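Local coordinates for hypothetical protein Atu1540 (Agrobacterium tumefaciens str. C58, PDB 2HWJ), which is of unknown function but belongs to a putative ParB-like nuclease family, which suggests, without proving, a role in acting on nucleic acid, at residues F26-L31 / H68-L73. Residues are numbered along the deposited sequence; the frame is centred on the assembly and turned at random.
Sequences FREVEL and HHHLVL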
ATOM      1  N   PHE A  26     -15.753 -18.044  16.386  1.00 55.60           N
ATOM      2  CA  PHE A  26     -16.772 -17.798  17.344  1.00 55.22           C
ATOM      3  C   PHE A  26     -16.139 -17.565  18.657  1.00 55.88           C
ATOM      4  O   PHE A  26     -16.715 -16.842  19.461  1.00 55.88           O
ATOM      5  CB  PHE A  26     -17.670 -18.997  17.424  1.00 55.94           C
ATOM      6  CG  PHE A  26     -18.738 -18.994  16.404  1.00 58.01           C
ATOM      7  CD1 PHE A  26     -19.822 -19.856  16.522  1.00 57.36           C
ATOM      8  CD2 PHE A  26     -18.651 -18.128  15.287  1.00 54.92           C
ATOM      9  CE1 PHE A  26     -20.807 -19.846  15.543  1.00 60.63           C
ATOM     10  CE2 PHE A  26     -19.633 -18.104  14.299  1.00 52.51           C
ATOM     11  CZ  PHE A  26     -20.706 -18.935  14.407  1.00 57.87           C
ATOM     12  N   ARG A  27     -14.970 -18.159  18.913  1.00 56.50           N
ATOM     13  CA  ARG A  27     -14.315 -17.883  20.199  1.00 59.07           C
ATOM     14  C   ARG A  27     -14.052 -16.373  20.359  1.00 59.48           C
ATOM     15  O   ARG A  27     -14.235 -15.831  21.441  1.00 59.17           O
ATOM     16  CB  ARG A  27     -13.009 -18.677  20.375  1.00 58.59           C
ATOM     17  CG  ARG A  27     -12.918 -19.410  21.688  1.00 62.40           C
ATOM     18  CD  ARG A  27     -11.513 -19.892  22.026  1.00 61.54           C
ATOM     19  NE  ARG A  27     -10.649 -18.776  22.407  1.00 68.01           N
ATOM     20  CZ  ARG A  27     -10.028 -18.649  23.591  1.00 67.64           C
ATOM     21  NH1 ARG A  27     -10.182 -19.595  24.533  1.00 66.36           N
ATOM     22  NH2 ARG A  27      -9.252 -17.568  23.821  1.00 62.23           N
ATOM     23  N   GLU A  28     -13.596 -15.714  19.272  1.00 61.17           N
ATOM     24  CA  GLU A  28     -13.281 -14.294  19.273  1.00 62.20           C
ATOM     25  C   GLU A  28     -14.623 -13.567  19.501  1.00 60.52           C
ATOM     26  O   GLU A  28     -14.727 -12.732  20.433  1.00 58.88           O
ATOM     27  CB  GLU A  28     -12.588 -13.890  17.952  1.00 61.91           C
ATOM     28  CG  GLU A  28     -11.873 -12.459  17.914  1.00 65.94           C
ATOM     29  CD  GLU A  28     -10.598 -12.353  16.890  1.00 71.21           C
ATOM     30  OE1 GLU A  28     -10.573 -13.092  15.847  1.00 85.36           O
ATOM     31  OE2 GLU A  28      -9.640 -11.531  17.084  1.00 78.72           O
ATOM     32  N   VAL A  29     -15.656 -13.936  18.697  1.00 58.81           N
ATOM     33  CA  VAL A  29     -17.017 -13.429  18.916  1.00 57.48           C
ATOM     34  C   VAL A  29     -17.364 -13.456  20.422  1.00 58.02           C
ATOM     35  O   VAL A  29     -17.547 -12.380  21.023  1.00 59.02           O
ATOM     36  CB  VAL A  29     -18.072 -14.196  18.117  1.00 57.26           C
ATOM     37  CG1 VAL A  29     -19.497 -13.786  18.508  1.00 52.89           C
ATOM     38  CG2 VAL A  29     -17.857 -13.970  16.688  1.00 57.77           C
ATOM     39  N   GLU A  30     -17.404 -14.643  21.038  1.00 57.25           N
ATOM     40  CA  GLU A  30     -17.720 -14.784  22.494  1.00 57.30           C
ATOM     41  C   GLU A  30     -16.888 -13.879  23.436  1.00 57.20           C
ATOM     42  O   GLU A  30     -17.451 -13.244  24.361  1.00 56.91           O
ATOM     43  CB  GLU A  30     -17.653 -16.245  22.954  1.00 56.39           C
ATOM     44  CG  GLU A  30     -18.666 -17.192  22.299  1.00 57.28           C
ATOM     45  CD  GLU A  30     -20.129 -16.770  22.502  1.00 62.60           C
ATOM     46  OE1 GLU A  30     -20.862 -16.555  21.465  1.00 65.77           O
ATOM     47  OE2 GLU A  30     -20.551 -16.652  23.690  1.00 63.09           O
ATOM     48  N   LEU A  31     -15.570 -13.792  23.213  1.00 57.46           N
ATOM     49  CA  LEU A  31     -14.768 -12.801  23.963  1.00 58.12           C
ATOM     50  C   LEU A  31     -15.325 -11.385  23.780  1.00 58.54           C
ATOM     51  O   LEU A  31     -15.677 -10.750  24.773  1.00 58.66           O
ATOM     52  CB  LEU A  31     -13.273 -12.875  23.655  1.00 57.73           C
ATOM     53  CG  LEU A  31     -12.685 -14.216  24.149  1.00 59.34           C
ATOM     54  CD1 LEU A  31     -11.196 -14.288  23.814  1.00 57.50           C
ATOM     55  CD2 LEU A  31     -12.953 -14.526  25.662  1.00 56.44           C
ATOM     56  N   HIS A  68     -14.632  -5.952  10.613  1.00 62.38           N
ATOM     57  CA  HIS A  68     -15.298  -6.056  11.903  1.00 60.13           C
ATOM     58  C   HIS A  68     -16.479  -6.990  11.924  1.00 57.50           C
ATOM     59  O   HIS A  68     -17.436  -6.754  12.641  1.00 58.26           O
ATOM     60  CB  HIS A  68     -15.703  -4.699  12.462  1.00 57.92           C
ATOM     61  CG  HIS A  68     -14.586  -3.715  12.435  1.00 63.08           C
ATOM     62  ND1 HIS A  68     -13.536  -3.759  13.330  1.00 64.02           N
ATOM     63  CD2 HIS A  68     -14.316  -2.692  11.587  1.00 62.18           C
ATOM     64  CE1 HIS A  68     -12.676  -2.801  13.042  1.00 60.59           C
ATOM     65  NE2 HIS A  68     -13.123  -2.151  11.987  1.00 59.74           N
ATOM     66  N   HIS A  69     -16.450  -8.043  11.145  1.00 56.36           N
ATOM     67  CA  HIS A  69     -17.502  -9.101  11.354  1.00 56.23           C
ATOM     68  C   HIS A  69     -17.605  -9.683  12.797  1.00 55.51           C
ATOM     69  O   HIS A  69     -18.691  -9.970  13.273  1.00 55.25           O
ATOM     70  CB  HIS A  69     -17.386 -10.185  10.307  1.00 54.08           C
ATOM     71  CG  HIS A  69     -17.618  -9.676   8.913  1.00 59.62           C
ATOM     72  ND1 HIS A  69     -18.656 -10.110   8.113  1.00 60.61           N
ATOM     73  CD2 HIS A  69     -16.953  -8.749   8.181  1.00 59.99           C
ATOM     74  CE1 HIS A  69     -18.613  -9.483   6.947  1.00 58.42           C
ATOM     75  NE2 HIS A  69     -17.595  -8.647   6.969  1.00 60.63           N
ATOM     76  N   HIS A  70     -16.484  -9.846  13.483  1.00 54.93           N
ATOM     77  CA  HIS A  70     -16.527 -10.509  14.752  1.00 55.26           C
ATOM     78  C   HIS A  70     -17.370  -9.619  15.627  1.00 54.73           C
ATOM     79  O   HIS A  70     -18.331 -10.026  16.236  1.00 55.64           O
ATOM     80  CB  HIS A  70     -15.095 -10.679  15.264  1.00 55.66           C
ATOM     81  CG  HIS A  70     -14.296 -11.675  14.472  1.00 60.39           C
ATOM     82  ND1 HIS A  70     -14.306 -13.032  14.745  1.00 66.13           N
ATOM     83  CD2 HIS A  70     -13.542 -11.532  13.358  1.00 65.72           C
ATOM     84  CE1 HIS A  70     -13.564 -13.675  13.860  1.00 63.85           C
ATOM     85  NE2 HIS A  70     -13.098 -12.791  13.001  1.00 65.14           N
ATOM     86  N   LEU A  71     -17.098  -8.338  15.557  1.00 55.55           N
ATOM     87  CA  LEU A  71     -17.692  -7.378  16.449  1.00 53.63           C
ATOM     88  C   LEU A  71     -19.118  -7.287  16.097  1.00 53.04           C
ATOM     89  O   LEU A  71     -19.976  -7.313  16.996  1.00 54.17           O
ATOM     90  CB  LEU A  71     -17.038  -6.033  16.266  1.00 52.97           C
ATOM     91  CG  LEU A  71     -17.812  -5.040  17.113  1.00 54.74           C
ATOM     92  CD1 LEU A  71     -17.688  -5.420  18.578  1.00 55.64           C
ATOM     93  CD2 LEU A  71     -17.430  -3.591  16.872  1.00 55.26           C
ATOM     94  N   VAL A  72     -19.419  -7.230  14.810  1.00 51.46           N
ATOM     95  CA  VAL A  72     -20.839  -7.138  14.477  1.00 51.68           C
ATOM     96  C   VAL A  72     -21.678  -8.380  14.866  1.00 52.92           C
ATOM     97  O   VAL A  72     -22.811  -8.233  15.408  1.00 54.09           O
ATOM     98  CB  VAL A  72     -21.105  -6.667  13.024  1.00 52.52           C
ATOM     99  CG1 VAL A  72     -22.559  -6.679  12.728  1.00 48.51           C
ATOM    100  CG2 VAL A  72     -20.571  -5.230  12.801  1.00 47.79           C
ATOM    101  N   LEU A  73     -21.148  -9.590  14.677  1.00 52.29           N
ATOM    102  CA  LEU A  73     -21.888 -10.743  15.185  1.00 51.65           C
ATOM    103  C   LEU A  73     -21.995 -10.667  16.721  1.00 52.87           C
ATOM    104  O   LEU A  73     -23.044 -10.990  17.303  1.00 51.52           O
ATOM    105  CB  LEU A  73     -21.246 -12.012  14.718  1.00 51.62           C
ATOM    106  CG  LEU A  73     -21.827 -13.399  15.013  1.00 52.96           C
ATOM    107  CD1 LEU A  73     -23.267 -13.534  14.501  1.00 51.00           C
ATOM    108  CD2 LEU A  73     -20.925 -14.489  14.437  1.00 49.27           C
TER
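Val29 on the first turn of helix 26-37 meets His70 and Leu73, which lie one turn apart on helix 69-77, through its CG2 branch. This is the tightly packed part of the contact: the two segments come closest at Val29 and His70, with 5.1 Å between their CA atoms. Branch CG2 of Val29 touches Leu73 CD2 at 3.8 Å and lies near the carbonyl oxygen of His70. Because CG1 is anti to the backbone N (chi1 172°), CG2 comes to lie anti to the carbonyl carbon, and it is this branch that bears on the second helix. The Val29 and Leu73 side chains cross at about a right angle, and Val24 of strand 23-24 packs against both and against His70. Next to this apolar patch the carboxylate of Glu28 reaches across the imidazole of His70. Glu28 OE1 sits 3.6 Å above one face of the His70 ring, displaced toward its rim, and the carboxylate and ring planes are 53° apart. Glu28 OE1 makes no hydrogen bond to the imidazole; its salt bridge is to Arg137. The axes of segments 26-31 and 69-73 cross at -56° with a closest approach of 8.5 Å; the contact joins two helices within the region assigned to the putative ParB-like nuclease family, of the ParB_Srx clan. Strands 52-57 and 63-65 of the mixed sheet lie between them in sequence. Toward the partly exposed border the packing thins to Phe26, whose ring meets Leu73 obliquely through a single close pair, Phe26 CE2 to Leu73 CD2 at 3.8 Å. Its CB points away from helix 69-77, yet the ring swings back far enough to reach Leu73 and to make a cation-pi contact with Lys77 of the same helix.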